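DNA mismatch repair protein PMS1 (Saccharomyces cerevisiae, PDB 3H4L) acts in DNA mismatch repair, its N-terminal region binding an ATP analogue in a GHKL-type site and probably working as an ATPase. Local coordinates at residues 41-46 / 60-65; 112-117 / 139-144; 177-182 / 203-208; 55-60 / 147-152. One frame throughout, in Å; residues are numbered along the deposited sequence.

Overall arrangement
All four contacts reach one large mixed sheet. Contacts 1 and 4 share strand 56-61 and Ser-60: contact 1 pairs this strand with 44-50 at the nucleotide end, and contact 4 pairs it with 144-150 on its other side. Contact 2 follows at the next strand, 110-116, and touches contact 1 through Arg-141 and Asp-61 O. These three are partly buried; contact 1 depends on side-chain amides, contact 4 on regular backbone bonds, and contact 2 on an arginine bound to its own loop. Contact 3, at the far edge by the second subunit, is wholly buried and joins helix to strand through apolar packing.

Contact 1. Residues 41-46 / 60-65; sequences NANQIE and SDNGDG. With ANP (phosphoaminophosphonic acid-adenylate ester), chain E.
Asn-43 and Asn-62 both hold CG between the backbone N and the carbonyl carbon (chi1 54° in each), which turns their carboxamides toward one another across the open end of the beta hairpin of strands 44-50 and 56-61. Residues 61-65, Asp-Asn-Gly-Asp-Gly, fit the DxGxG signature of the GHKL (Bergerat-fold) ATPases. The two amide planes stand 84° apart. Asn-62 ND2 gives a nearly straight bond to Asn-43 OD1 at 2.6 Å, approaching from above that carbonyl plane. Its other branch is gripped twice: Asn-62 OD1 takes Asn-43 N at 2.9 Å on a lone pair and Gln-44 N at 3.1 Å from above the plane. Asparagine suits the place because one flat group supplies both donor and acceptor. An aspartate in its place has no N-H to give and would probably leave Asn-43 OD1 without its donor, set against a carboxylate oxygen.

Farther along, Glu-46 and Ser-60 form a hydrogen-bonded antiparallel pair, with Ser-60 N 2.7 Å from Glu-46 O. On the loop side Asn-41 ND2 reaches Asp-64 OD1 at 2.7 Å, from above the carboxylate plane. Between these, the small Ala-42 lets its CB come to 3.4 Å from Asp-61 CB. Asp-61 OD1 accepts from Gly-63 N, closing an Asx turn, and from Thr-145 N as well. A side chain on Gly-63 would be crowded by that oxygen. Ser-37 OG also holds OD2, the oxygen that reads the adenine: ANP N6 donates to Asp-61 OD2 at 3.1 Å.

Contact 2. Residues 112-117 / 139-144; sequences SVITTT and TSRNKG
The guanidinium of Arg-141, whose stem lies against Ile-114, has the carbonyl carbon of Gly-144 over one face, offset toward the rim, and Lys-143 C at its edge, in plane. The group is thus curled onto its own loop. Arg-141 NE gives to Asn-142 O at 2.8 Å, and Arg-141 NH2 reaches Lys-143 O at 3.1 Å within the guanidinium plane while also bonding Asp-61 O. A bend at chi3 (-85°) turns the tip back in this way, and the apolar part of the chain remains against the strand, with Arg-141 CD 3.7 Å from Ile-114 CG2.

Residues 141-143 join strand 133-140 to strand 144-150, passing the ends of strands 121-127 and 110-116 in the GHKL-type sheet. Strand 144-150 then enters antiparallel beside 110-116, where Thr-116 N makes a weak bond to Gly-144 O at 3.3 Å. Thr-116 sets its methyl beneath the loop, CG2 lying 3.2 Å from Asn-142 O, while its OG1 bonds Lys-121 O; a beta-branched residue serves both needs. Replacing Arg-141 by a leucine removes every N-H of the guanidinium and would probably leave the carbonyls of Asn-142 and Lys-143 without these donors and the loop freer to uncurl. The CB of Thr-115 points largely away from the loop, and its OG1 bonds Thr-145 OG1 and Ile-66 N. Gly-144 has backbone angles that call for glycine, and a CB there would clash with Arg-141 NH2.

Contact 3. Residues 177-182 / 203-208; sequences VIQGYA and LILSTM
Ala-182 N bonds Ile-178 O at 3.0 Å, a bond of helix 167-184 that places these two residues one turn apart on the face laid against Leu-205 and Thr-207. Everything that meets across the contact is carbon. Leu-205 carries most of it: its CG is anti to the backbone N (chi1 174°), which sends the branched end toward the helix. There CD1 lies 4.0 Å from Gln-179 CG, the two side chains crossing at a slant, and 4.2 Å from Ile-178 CG2. The other methyl, CD2, comes to 4.5 Å from Ala-182 CB.

Alanine is small enough to let the strand approach, and Thr-207 offers it a methyl, CG2 standing 4.1 Å from Ala-182 CB, while its hydroxyl OG1 is committed to Phe-190 N. Ile-178 also packs on Ile-47 and Phe-49, while Val-220 and, from the second subunit, His-78 both pack on Gln-179 and Leu-205.

A classic beta bulge, with Ile-204 and Leu-205 both opposite Val-192, interrupts the strand just here, and Leu-203, Leu-205 and Ser-206 pair in parallel with a strand of the second subunit, so the sheet runs on across the interface. The helix and strand segments run 29° from parallel with axes 10.2 Å apart, the close layering of helix on sheet characteristic of an alpha/beta sandwich.

Contact 4. Residues 55-60 / 147-152; sequences ESIECS and VLVSQL
Strands 56-61 and 144-150 are antiparallel neighbours inside the large sheet of the GHKL-type ATPase fold, brought together although 86 residues lie between the two segments. Ile-57 and Val-149 exchange two backbone bonds, Ile-57 N to Val-149 O at 2.8 Å and Val-149 N to Ile-57 O at 2.9 Å. Cys-59 and Val-147 repeat the pattern, with Cys-59 N 2.8 Å from Val-147 O. At the far end Gln-151 N reaches Glu-55 O at 3.1 Å, next to a classic beta bulge in which Glu-55 and Ser-56 both face Lys-50.

Side chains alternate between the two faces. On one, Ile-57 and Val-149 lie side by side and point the same way, Ile-57 CG2 resting 3.6 Å from Val-149 CB; beta-branched residues suit both strand geometry and a buried layer. On the other, with chi1 at -179° the Leu-148 side chain runs obliquely across Glu-58, and chi2 near 70° brings Leu-148 CD1 to 3.5 Å from Glu-58 CB. The first methylene of the glutamate thus packs against the leucine methyl. Ser-56 and Ser-150, small enough for a close pair, bring their CB atoms to 3.7 Å.

Around this pair, helix 26-39 lies over the face of Ile-57, Cys-59 and Val-147, through Val-30, Leu-33 and Ser-37. The Val-147 side chain comes about 4 Å from the bound nucleotide, nearest atoms compared. Strand 44-50 continues the sheet beyond 56-61, and strand 110-116 does so beyond 144-150, with Leu-111 packed on Val-147 and Val-149.

Contact 1. Residues 41-46 / 60-65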
loop_
_atom_site.group_PDB
_atom_site.type_symbol
_atom_site.label_atom_id
_atom_site.label_comp_id
_atom_site.label_asym_id
_atom_site.label_seq_id
_atom_site.Cartn_x
_atom_site.Cartn_y
_atom_site.Cartn_z
ATOM N N ASN B 41 -16.020 -20.060 3.523
ATOM C CA ASN B 41 -17.174 -19.376 2.973
ATOM C C ASN B 41 -17.225 -17.920 3.382
ATOM O O ASN B 41 -18.279 -17.412 3.798
ATOM C CB ASN B 41 -18.448 -20.078 3.429
ATOM C CG ASN B 41 -18.411 -21.559 3.159
ATOM O OD1 ASN B 41 -18.295 -21.982 2.007
ATOM N ND2 ASN B 41 -18.502 -22.365 4.218
ATOM N N ALA B 42 -16.081 -17.251 3.281
ATOM C CA ALA B 42 -16.016 -15.840 3.606
ATOM C C ALA B 42 -16.311 -15.091 2.322
ATOM O O ALA B 42 -16.028 -15.593 1.240
ATOM C CB ALA B 42 -14.629 -15.481 4.108
ATOM N N ASN B 43 -16.907 -13.910 2.432
ATOM C CA ASN B 43 -17.170 -13.096 1.250
ATOM C C ASN B 43 -16.364 -11.817 1.423
ATOM O O ASN B 43 -16.345 -10.950 0.544
ATOM C CB ASN B 43 -18.663 -12.778 1.084
ATOM C CG ASN B 43 -19.274 -12.150 2.319
ATOM O OD1 ASN B 43 -18.709 -11.221 2.911
ATOM N ND2 ASN B 43 -20.445 -12.650 2.712
ATOM N N GLN B 44 -15.695 -11.708 2.568
ATOM C CA GLN B 44 -14.855 -10.555 2.831
ATOM C C GLN B 44 -13.498 -10.985 3.394
ATOM O O GLN B 44 -13.412 -11.648 4.432
ATOM C CB GLN B 44 -15.536 -9.580 3.796
ATOM C CG GLN B 44 -15.050 -8.154 3.595
ATOM C CD GLN B 44 -15.652 -7.157 4.568
ATOM O OE1 GLN B 44 -16.866 -7.149 4.811
ATOM N NE2 GLN B 44 -14.799 -6.290 5.119
ATOM N N ILE B 45 -12.431 -10.607 2.705
ATOM C CA ILE B 45 -11.099 -10.973 3.154
ATOM C C ILE B 45 -10.170 -9.782 3.229
ATOM O O ILE B 45 -9.942 -9.080 2.249
ATOM C CB ILE B 45 -10.488 -12.040 2.250
ATOM C CG1 ILE B 45 -11.348 -13.305 2.323
ATOM C CG2 ILE B 45 -9.064 -12.338 2.696
ATOM C CD1 ILE B 45 -10.931 -14.390 1.380
ATOM N N GLU B 46 -9.627 -9.572 4.415
ATOM C CA GLU B 46 -8.744 -8.458 4.663
ATOM C C GLU B 46 -7.395 -8.997 5.092
ATOM O O GLU B 46 -7.316 -9.882 5.944
ATOM C CB GLU B 46 -9.340 -7.580 5.761
ATOM C CG GLU B 46 -8.592 -6.299 6.032
ATOM C CD GLU B 46 -9.176 -5.563 7.212
ATOM O OE1 GLU B 46 -10.419 -5.383 7.228
ATOM O OE2 GLU B 46 -8.403 -5.176 8.116
ATOM N N SER B 60 -7.953 -11.717 7.814
ATOM C CA SER B 60 -9.268 -11.622 8.443
ATOM C C SER B 60 -10.406 -11.885 7.481
ATOM O O SER B 60 -10.463 -11.299 6.398
ATOM C CB SER B 60 -9.485 -10.237 9.063
ATOM O OG SER B 60 -8.974 -10.175 10.376
ATOM N N ASP B 61 -11.319 -12.758 7.887
ATOM C CA ASP B 61 -12.460 -13.078 7.054
ATOM C C ASP B 61 -13.730 -13.124 7.895
ATOM O O ASP B 61 -13.677 -13.119 9.129
ATOM C CB ASP B 61 -12.249 -14.428 6.371
ATOM C CG ASP B 61 -12.189 -15.575 7.355
ATOM O OD1 ASP B 61 -13.113 -15.703 8.190
ATOM O OD2 ASP B 61 -11.222 -16.365 7.291
ATOM N N ASN B 62 -14.874 -13.170 7.220
ATOM C CA ASN B 62 -16.152 -13.248 7.905
ATOM C C ASN B 62 -16.756 -14.633 7.644
ATOM O O ASN B 62 -17.972 -14.795 7.538
ATOM C CB ASN B 62 -17.082 -12.134 7.409
ATOM C CG ASN B 62 -17.250 -12.138 5.900
ATOM O OD1 ASN B 62 -16.653 -12.961 5.197
ATOM N ND2 ASN B 62 -18.067 -11.210 5.391
ATOM N N GLY B 63 -15.890 -15.635 7.546
ATOM C CA GLY B 63 -16.348 -16.985 7.289
ATOM C C GLY B 63 -17.036 -17.645 8.469
ATOM O O GLY B 63 -17.360 -17.007 9.466
ATOM N N ASP B 64 -17.236 -18.951 8.345
ATOM C CA ASP B 64 -17.904 -19.747 9.365
ATOM C C ASP B 64 -17.178 -19.845 10.697
ATOM O O ASP B 64 -17.774 -20.263 11.684
ATOM C CB ASP B 64 -18.161 -21.152 8.821
ATOM C CG ASP B 64 -19.000 -21.136 7.557
ATOM O OD1 ASP B 64 -19.070 -22.172 6.869
ATOM O OD2 ASP B 64 -19.594 -20.077 7.257
ATOM N N GLY B 65 -15.903 -19.464 10.740
ATOM C CA GLY B 65 -15.170 -19.538 11.995
ATOM C C GLY B 65 -14.768 -20.958 12.356
ATOM O O GLY B 65 -15.118 -21.897 11.653
HETATM P PG ANP E . -5.579 -27.674 2.964
HETATM O O1G ANP E . -4.940 -26.435 3.437
HETATM O O2G ANP E . -6.698 -27.425 2.085
HETATM O O3G ANP E . -4.648 -28.667 2.323
HETATM P PB ANP E . -6.834 -27.661 5.535
HETATM O O1B ANP E . -7.682 -28.647 6.263
HETATM O O2B ANP E . -7.463 -26.397 5.198
HETATM N N3B ANP E . -6.173 -28.403 4.278
HETATM P PA ANP E . -4.989 -26.061 7.119
HETATM O O1A ANP E . -4.913 -25.078 6.057
HETATM O O2A ANP E . -3.805 -26.319 7.990
HETATM O O3A ANP E . -5.597 -27.401 6.498
HETATM O "O5'" ANP E . -6.012 -25.584 8.245
HETATM C "C5'" ANP E . -6.878 -26.551 8.705
HETATM C "C4'" ANP E . -7.972 -26.427 9.692
HETATM O "O4'" ANP E . -7.912 -25.157 10.367
HETATM C "C3'" ANP E . -9.103 -26.392 8.721
HETATM O "O3'" ANP E . -9.467 -27.724 8.343
HETATM C "C2'" ANP E . -10.123 -25.566 9.447
HETATM O "O2'" ANP E . -10.913 -26.458 10.210
HETATM C "C1'" ANP E . -9.207 -24.587 10.251
HETATM N N9 ANP E . -8.975 -23.218 9.703
HETATM C C8 ANP E . -7.831 -22.600 9.222
HETATM N N7 ANP E . -7.956 -21.374 8.810
HETATM C C5 ANP E . -9.299 -21.127 9.023
HETATM C C6 ANP E . -10.166 -19.988 8.807
HETATM N N6 ANP E . -9.704 -18.851 8.302
HETATM N N1 ANP E . -11.521 -20.054 9.135
HETATM C C2 ANP E . -12.046 -21.212 9.664
HETATM N N3 ANP E . -11.316 -22.339 9.909
HETATM C C4 ANP E . -9.960 -22.247 9.562
#

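Contact 2. Residues 112-117 / 139-144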
loop_
_atom_site.group_PDB
_atom_site.type_symbol
_atom_site.label_atom_id
_atom_site.label_comp_id
_atom_site.label_asym_id
_atom_site.label_seq_id
_atom_site.Cartn_x
_atom_site.Cartn_y
_atom_site.Cartn_z
ATOM N N SER B 112 -1.228 -17.138 15.923
ATOM C CA SER B 112 -2.305 -16.686 16.799
ATOM C C SER B 112 -3.602 -16.707 16.013
ATOM O O SER B 112 -3.613 -16.456 14.805
ATOM C CB SER B 112 -2.066 -15.262 17.295
ATOM O OG SER B 112 -0.934 -15.209 18.130
ATOM N N VAL B 113 -4.701 -16.986 16.703
ATOM C CA VAL B 113 -6.007 -17.029 16.055
ATOM C C VAL B 113 -7.092 -16.397 16.932
ATOM O O VAL B 113 -7.084 -16.559 18.153
ATOM C CB VAL B 113 -6.420 -18.491 15.756
ATOM C CG1 VAL B 113 -7.821 -18.537 15.160
ATOM C CG2 VAL B 113 -5.421 -19.128 14.807
ATOM N N ILE B 114 -8.001 -15.649 16.314
ATOM C CA ILE B 114 -9.127 -15.056 17.032
ATOM C C ILE B 114 -10.335 -15.504 16.209
ATOM O O ILE B 114 -10.473 -15.121 15.043
ATOM C CB ILE B 114 -9.061 -13.514 17.076
ATOM C CG1 ILE B 114 -7.827 -13.059 17.868
ATOM C CG2 ILE B 114 -10.293 -12.985 17.773
ATOM C CD1 ILE B 114 -7.581 -11.550 17.880
ATOM N N THR B 115 -11.205 -16.320 16.798
ATOM C CA THR B 115 -12.340 -16.844 16.043
ATOM C C THR B 115 -13.691 -16.923 16.771
ATOM O O THR B 115 -13.785 -16.716 17.977
ATOM C CB THR B 115 -11.986 -18.258 15.503
ATOM O OG1 THR B 115 -12.990 -18.698 14.577
ATOM C CG2 THR B 115 -11.888 -19.257 16.657
ATOM N N THR B 116 -14.737 -17.225 16.010
ATOM C CA THR B 116 -16.069 -17.359 16.574
ATOM C C THR B 116 -17.098 -17.986 15.639
ATOM O O THR B 116 -17.235 -17.590 14.473
ATOM C CB THR B 116 -16.636 -16.014 17.019
ATOM O OG1 THR B 116 -17.913 -16.234 17.628
ATOM C CG2 THR B 116 -16.822 -15.080 15.822
ATOM N N THR B 117 -17.824 -18.961 16.176
ATOM C CA THR B 117 -18.881 -19.648 15.448
ATOM C C THR B 117 -20.184 -19.215 16.100
ATOM O O THR B 117 -21.235 -19.830 15.902
ATOM C CB THR B 117 -18.767 -21.159 15.597
ATOM O OG1 THR B 117 -18.685 -21.487 16.992
ATOM C CG2 THR B 117 -17.533 -21.667 14.871
ATOM N N THR B 139 -12.614 -12.829 24.216
ATOM C CA THR B 139 -12.682 -11.586 23.452
ATOM C C THR B 139 -13.964 -11.580 22.646
ATOM O O THR B 139 -14.789 -12.481 22.768
ATOM C CB THR B 139 -11.521 -11.483 22.442
ATOM O OG1 THR B 139 -10.310 -11.911 23.070
ATOM C CG2 THR B 139 -11.343 -10.049 21.960
ATOM N N SER B 140 -14.121 -10.570 21.804
ATOM C CA SER B 140 -15.300 -10.481 20.964
ATOM C C SER B 140 -14.875 -10.155 19.552
ATOM O O SER B 140 -13.790 -9.622 19.327
ATOM C CB SER B 140 -16.230 -9.365 21.441
ATOM O OG SER B 140 -15.711 -8.092 21.077
ATOM N N ARG B 141 -15.740 -10.483 18.604
ATOM C CA ARG B 141 -15.511 -10.181 17.199
ATOM C C ARG B 141 -16.671 -10.702 16.379
ATOM O O ARG B 141 -17.322 -11.670 16.770
ATOM C CB ARG B 141 -14.188 -10.769 16.688
ATOM C CG ARG B 141 -14.098 -12.275 16.565
ATOM C CD ARG B 141 -13.129 -12.618 15.423
ATOM N NE ARG B 141 -13.804 -12.612 14.123
ATOM C CZ ARG B 141 -13.224 -12.345 12.953
ATOM N NH1 ARG B 141 -11.938 -12.046 12.891
ATOM N NH2 ARG B 141 -13.936 -12.393 11.837
ATOM N N ASN B 142 -16.950 -10.040 15.258
ATOM C CA ASN B 142 -18.043 -10.465 14.396
ATOM C C ASN B 142 -17.720 -11.858 13.867
ATOM O O ASN B 142 -16.604 -12.366 14.064
ATOM C CB ASN B 142 -18.223 -9.487 13.231
ATOM C CG ASN B 142 -18.377 -8.047 13.694
ATOM O OD1 ASN B 142 -18.998 -7.777 14.724
ATOM N ND2 ASN B 142 -17.820 -7.113 12.925
ATOM N N LYS B 143 -18.688 -12.475 13.198
ATOM C CA LYS B 143 -18.499 -13.816 12.653
ATOM C C LYS B 143 -17.219 -13.871 11.825
ATOM O O LYS B 143 -16.884 -12.921 11.123
ATOM C CB LYS B 143 -19.690 -14.206 11.775
ATOM C CG LYS B 143 -19.734 -15.686 11.397
ATOM C CD LYS B 143 -20.788 -15.964 10.327
ATOM C CE LYS B 143 -20.472 -15.210 9.033
ATOM N NZ LYS B 143 -21.404 -15.528 7.909
ATOM N N GLY B 144 -16.495 -14.979 11.913
ATOM C CA GLY B 144 -15.275 -15.086 11.134
ATOM C C GLY B 144 -14.043 -15.481 11.916
ATOM O O GLY B 144 -14.115 -15.875 13.087
#

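Contact 3. Residues 177-182 / 203-208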
loop_
_atom_site.group_PDB
_atom_site.type_symbol
_atom_site.label_atom_id
_atom_site.label_comp_id
_atom_site.label_asym_id
_atom_site.label_seq_id
_atom_site.Cartn_x
_atom_site.Cartn_y
_atom_site.Cartn_z
ATOM N N VAL B 177 0.144 -13.021 -6.444
ATOM C CA VAL B 177 -0.731 -14.096 -6.025
ATOM C C VAL B 177 -2.021 -13.561 -5.418
ATOM O O VAL B 177 -3.080 -14.169 -5.570
ATOM C CB VAL B 177 -0.030 -14.991 -5.002
ATOM C CG1 VAL B 177 -1.050 -15.835 -4.242
ATOM C CG2 VAL B 177 0.971 -15.867 -5.711
ATOM N N ILE B 178 -1.946 -12.435 -4.717
ATOM C CA ILE B 178 -3.162 -11.897 -4.132
ATOM C C ILE B 178 -4.041 -11.363 -5.269
ATOM O O ILE B 178 -5.272 -11.496 -5.230
ATOM C CB ILE B 178 -2.855 -10.788 -3.082
ATOM C CG1 ILE B 178 -2.348 -11.430 -1.787
ATOM C CG2 ILE B 178 -4.107 -9.986 -2.777
ATOM C CD1 ILE B 178 -1.895 -10.434 -0.726
ATOM N N GLN B 179 -3.412 -10.790 -6.294
ATOM C CA GLN B 179 -4.164 -10.277 -7.439
ATOM C C GLN B 179 -4.910 -11.431 -8.108
ATOM O O GLN B 179 -6.070 -11.275 -8.525
ATOM C CB GLN B 179 -3.223 -9.595 -8.437
ATOM C CG GLN B 179 -2.525 -8.360 -7.865
ATOM C CD GLN B 179 -1.426 -7.829 -8.763
ATOM O OE1 GLN B 179 -0.577 -8.581 -9.231
ATOM N NE2 GLN B 179 -1.428 -6.523 -8.996
ATOM N N GLY B 180 -4.260 -12.595 -8.184
ATOM C CA GLY B 180 -4.895 -13.755 -8.788
ATOM C C GLY B 180 -6.191 -14.157 -8.084
ATOM O O GLY B 180 -7.219 -14.398 -8.716
ATOM N N TYR B 181 -6.152 -14.223 -6.762
ATOM C CA TYR B 181 -7.332 -14.601 -6.008
ATOM C C TYR B 181 -8.440 -13.558 -6.150
ATOM O O TYR B 181 -9.623 -13.890 -6.226
ATOM C CB TYR B 181 -6.976 -14.749 -4.529
ATOM C CG TYR B 181 -6.305 -16.051 -4.133
ATOM C CD1 TYR B 181 -7.043 -17.227 -4.014
ATOM C CD2 TYR B 181 -4.941 -16.087 -3.805
ATOM C CE1 TYR B 181 -6.454 -18.399 -3.573
ATOM C CE2 TYR B 181 -4.343 -17.250 -3.366
ATOM C CZ TYR B 181 -5.103 -18.408 -3.248
ATOM O OH TYR B 181 -4.517 -19.575 -2.788
ATOM N N ALA B 182 -8.051 -12.289 -6.189
ATOM C CA ALA B 182 -9.017 -11.199 -6.276
ATOM C C ALA B 182 -9.692 -11.052 -7.630
ATOM O O ALA B 182 -10.850 -10.636 -7.710
ATOM C CB ALA B 182 -8.347 -9.884 -5.898
ATOM N N LEU B 203 -2.708 1.677 1.913
ATOM C CA LEU B 203 -3.611 0.766 1.234
ATOM C C LEU B 203 -2.867 0.221 0.031
ATOM O O LEU B 203 -2.223 0.973 -0.702
ATOM C CB LEU B 203 -4.882 1.472 0.785
ATOM C CG LEU B 203 -5.824 0.588 -0.042
ATOM C CD1 LEU B 203 -6.522 -0.413 0.852
ATOM C CD2 LEU B 203 -6.845 1.453 -0.736
ATOM N N ILE B 204 -2.947 -1.092 -0.158
ATOM C CA ILE B 204 -2.266 -1.750 -1.262
ATOM C C ILE B 204 -3.222 -2.216 -2.363
ATOM O O ILE B 204 -2.968 -1.969 -3.539
ATOM C CB ILE B 204 -1.466 -2.967 -0.762
ATOM C CG1 ILE B 204 -0.488 -2.542 0.341
ATOM C CG2 ILE B 204 -0.731 -3.607 -1.915
ATOM C CD1 ILE B 204 0.612 -1.601 -0.109
ATOM N N LEU B 205 -4.313 -2.884 -1.982
ATOM C CA LEU B 205 -5.289 -3.384 -2.957
ATOM C C LEU B 205 -6.704 -3.457 -2.387
ATOM O O LEU B 205 -6.894 -3.638 -1.178
ATOM C CB LEU B 205 -4.865 -4.773 -3.464
ATOM C CG LEU B 205 -5.763 -5.605 -4.399
ATOM C CD1 LEU B 205 -4.898 -6.593 -5.196
ATOM C CD2 LEU B 205 -6.821 -6.361 -3.594
ATOM N N SER B 206 -7.693 -3.320 -3.268
ATOM C CA SER B 206 -9.089 -3.390 -2.855
ATOM C C SER B 206 -10.052 -3.671 -4.000
ATOM O O SER B 206 -9.950 -3.067 -5.068
ATOM C CB SER B 206 -9.511 -2.091 -2.176
ATOM O OG SER B 206 -10.851 -2.185 -1.728
ATOM N N THR B 207 -10.977 -4.598 -3.776
ATOM C CA THR B 207 -11.983 -4.919 -4.775
ATOM C C THR B 207 -13.339 -4.880 -4.091
ATOM O O THR B 207 -13.442 -5.069 -2.882
ATOM C CB THR B 207 -11.782 -6.321 -5.414
ATOM O OG1 THR B 207 -11.834 -7.336 -4.405
ATOM C CG2 THR B 207 -10.455 -6.389 -6.141
ATOM N N MET B 208 -14.378 -4.626 -4.871
ATOM C CA MET B 208 -15.731 -4.548 -4.343
ATOM C C MET B 208 -16.393 -5.920 -4.339
ATOM O O MET B 208 -16.158 -6.738 -5.230
ATOM C CB MET B 208 -16.566 -3.578 -5.189
ATOM C CG MET B 208 -16.081 -2.139 -5.157
ATOM S SD MET B 208 -16.215 -1.437 -3.500
ATOM C CE MET B 208 -14.557 -1.812 -2.812
#

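Contact 4. Residues 55-60 / 147-152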
loop_
_atom_site.group_PDB
_atom_site.type_symbol
_atom_site.label_atom_id
_atom_site.label_comp_id
_atom_site.label_asym_id
_atom_site.label_seq_id
_atom_site.Cartn_x
_atom_site.Cartn_y
_atom_site.Cartn_z
ATOM N N GLU B 55 7.515 -8.240 9.688
ATOM C CA GLU B 55 6.982 -8.226 11.044
ATOM C C GLU B 55 5.830 -9.215 11.187
ATOM O O GLU B 55 5.805 -10.030 12.109
ATOM C CB GLU B 55 6.504 -6.810 11.391
ATOM C CG GLU B 55 5.841 -6.652 12.750
ATOM C CD GLU B 55 6.785 -6.903 13.913
ATOM O OE1 GLU B 55 8.009 -7.062 13.681
ATOM O OE2 GLU B 55 6.300 -6.931 15.069
ATOM N N SER B 56 4.875 -9.160 10.268
ATOM C CA SER B 56 3.740 -10.069 10.360
ATOM C C SER B 56 2.738 -9.953 9.222
ATOM O O SER B 56 2.767 -9.010 8.425
ATOM C CB SER B 56 3.000 -9.822 11.670
ATOM O OG SER B 56 2.594 -8.463 11.754
ATOM N N ILE B 57 1.846 -10.933 9.160
ATOM C CA ILE B 57 0.799 -10.929 8.167
ATOM C C ILE B 57 -0.450 -11.364 8.869
ATOM O O ILE B 57 -0.433 -12.336 9.611
ATOM C CB ILE B 57 1.065 -11.873 6.990
ATOM C CG1 ILE B 57 -0.230 -11.987 6.183
ATOM C CG2 ILE B 57 1.583 -13.196 7.462
ATOM C CD1 ILE B 57 -0.121 -12.815 4.950
ATOM N N GLU B 58 -1.541 -10.655 8.620
ATOM C CA GLU B 58 -2.801 -10.985 9.250
ATOM C C GLU B 58 -3.900 -11.210 8.217
ATOM O O GLU B 58 -4.083 -10.423 7.292
ATOM C CB GLU B 58 -3.191 -9.873 10.233
ATOM C CG GLU B 58 -4.616 -9.994 10.785
ATOM C CD GLU B 58 -4.988 -8.894 11.779
ATOM O OE1 GLU B 58 -6.201 -8.645 11.954
ATOM O OE2 GLU B 58 -4.082 -8.287 12.391
ATOM N N CYS B 59 -4.639 -12.296 8.374
ATOM C CA CYS B 59 -5.714 -12.572 7.441
ATOM C C CYS B 59 -7.043 -12.620 8.189
ATOM O O CYS B 59 -7.226 -13.446 9.095
ATOM C CB CYS B 59 -5.461 -13.891 6.712
ATOM S SG CYS B 59 -6.627 -14.193 5.393
ATOM N N SER B 60 -7.953 -11.717 7.814
ATOM C CA SER B 60 -9.268 -11.622 8.443
ATOM C C SER B 60 -10.406 -11.885 7.481
ATOM O O SER B 60 -10.463 -11.299 6.398
ATOM C CB SER B 60 -9.485 -10.237 9.063
ATOM O OG SER B 60 -8.974 -10.175 10.376
ATOM N N VAL B 147 -6.326 -14.822 11.439
ATOM C CA VAL B 147 -5.099 -15.581 11.653
ATOM C C VAL B 147 -3.910 -14.621 11.534
ATOM O O VAL B 147 -3.780 -13.862 10.555
ATOM C CB VAL B 147 -4.949 -16.731 10.627
ATOM C CG1 VAL B 147 -3.748 -17.608 10.987
ATOM C CG2 VAL B 147 -6.211 -17.572 10.604
ATOM N N LEU B 148 -3.051 -14.639 12.542
ATOM C CA LEU B 148 -1.895 -13.766 12.538
ATOM C C LEU B 148 -0.597 -14.563 12.573
ATOM O O LEU B 148 -0.340 -15.300 13.526
ATOM C CB LEU B 148 -1.944 -12.833 13.750
ATOM C CG LEU B 148 -0.778 -11.847 13.836
ATOM C CD1 LEU B 148 -0.920 -10.819 12.717
ATOM C CD2 LEU B 148 -0.756 -11.156 15.203
ATOM N N VAL B 149 0.211 -14.419 11.527
ATOM C CA VAL B 149 1.508 -15.093 11.445
ATOM C C VAL B 149 2.546 -13.998 11.660
ATOM O O VAL B 149 2.624 -13.058 10.875
ATOM C CB VAL B 149 1.739 -15.720 10.048
ATOM C CG1 VAL B 149 3.205 -16.160 9.905
ATOM C CG2 VAL B 149 0.789 -16.903 9.837
ATOM N N SER B 150 3.336 -14.101 12.723
ATOM C CA SER B 150 4.335 -13.077 12.990
ATOM C C SER B 150 5.698 -13.700 13.194
ATOM O O SER B 150 5.799 -14.889 13.500
ATOM C CB SER B 150 3.959 -12.291 14.238
ATOM O OG SER B 150 4.282 -13.031 15.397
ATOM N N GLN B 151 6.742 -12.892 13.025
ATOM C CA GLN B 151 8.110 -13.367 13.195
ATOM C C GLN B 151 8.357 -14.600 12.324
ATOM O O GLN B 151 8.868 -15.636 12.786
ATOM C CB GLN B 151 8.365 -13.684 14.671
ATOM C CG GLN B 151 8.563 -12.438 15.528
ATOM C CD GLN B 151 8.655 -12.736 17.021
ATOM O OE1 GLN B 151 8.887 -13.878 17.428
ATOM N NE2 GLN B 151 8.485 -11.701 17.846
ATOM N N LEU B 152 7.998 -14.476 11.052
ATOM C CA LEU B 152 8.156 -15.576 10.124
ATOM C C LEU B 152 9.616 -16.011 9.969
ATOM O O LEU B 152 10.518 -15.190 9.816
ATOM C CB LEU B 152 7.554 -15.192 8.769
ATOM C CG LEU B 152 7.501 -16.268 7.685
ATOM C CD1 LEU B 152 6.661 -17.462 8.136
ATOM C CD2 LEU B 152 6.922 -15.645 6.435
#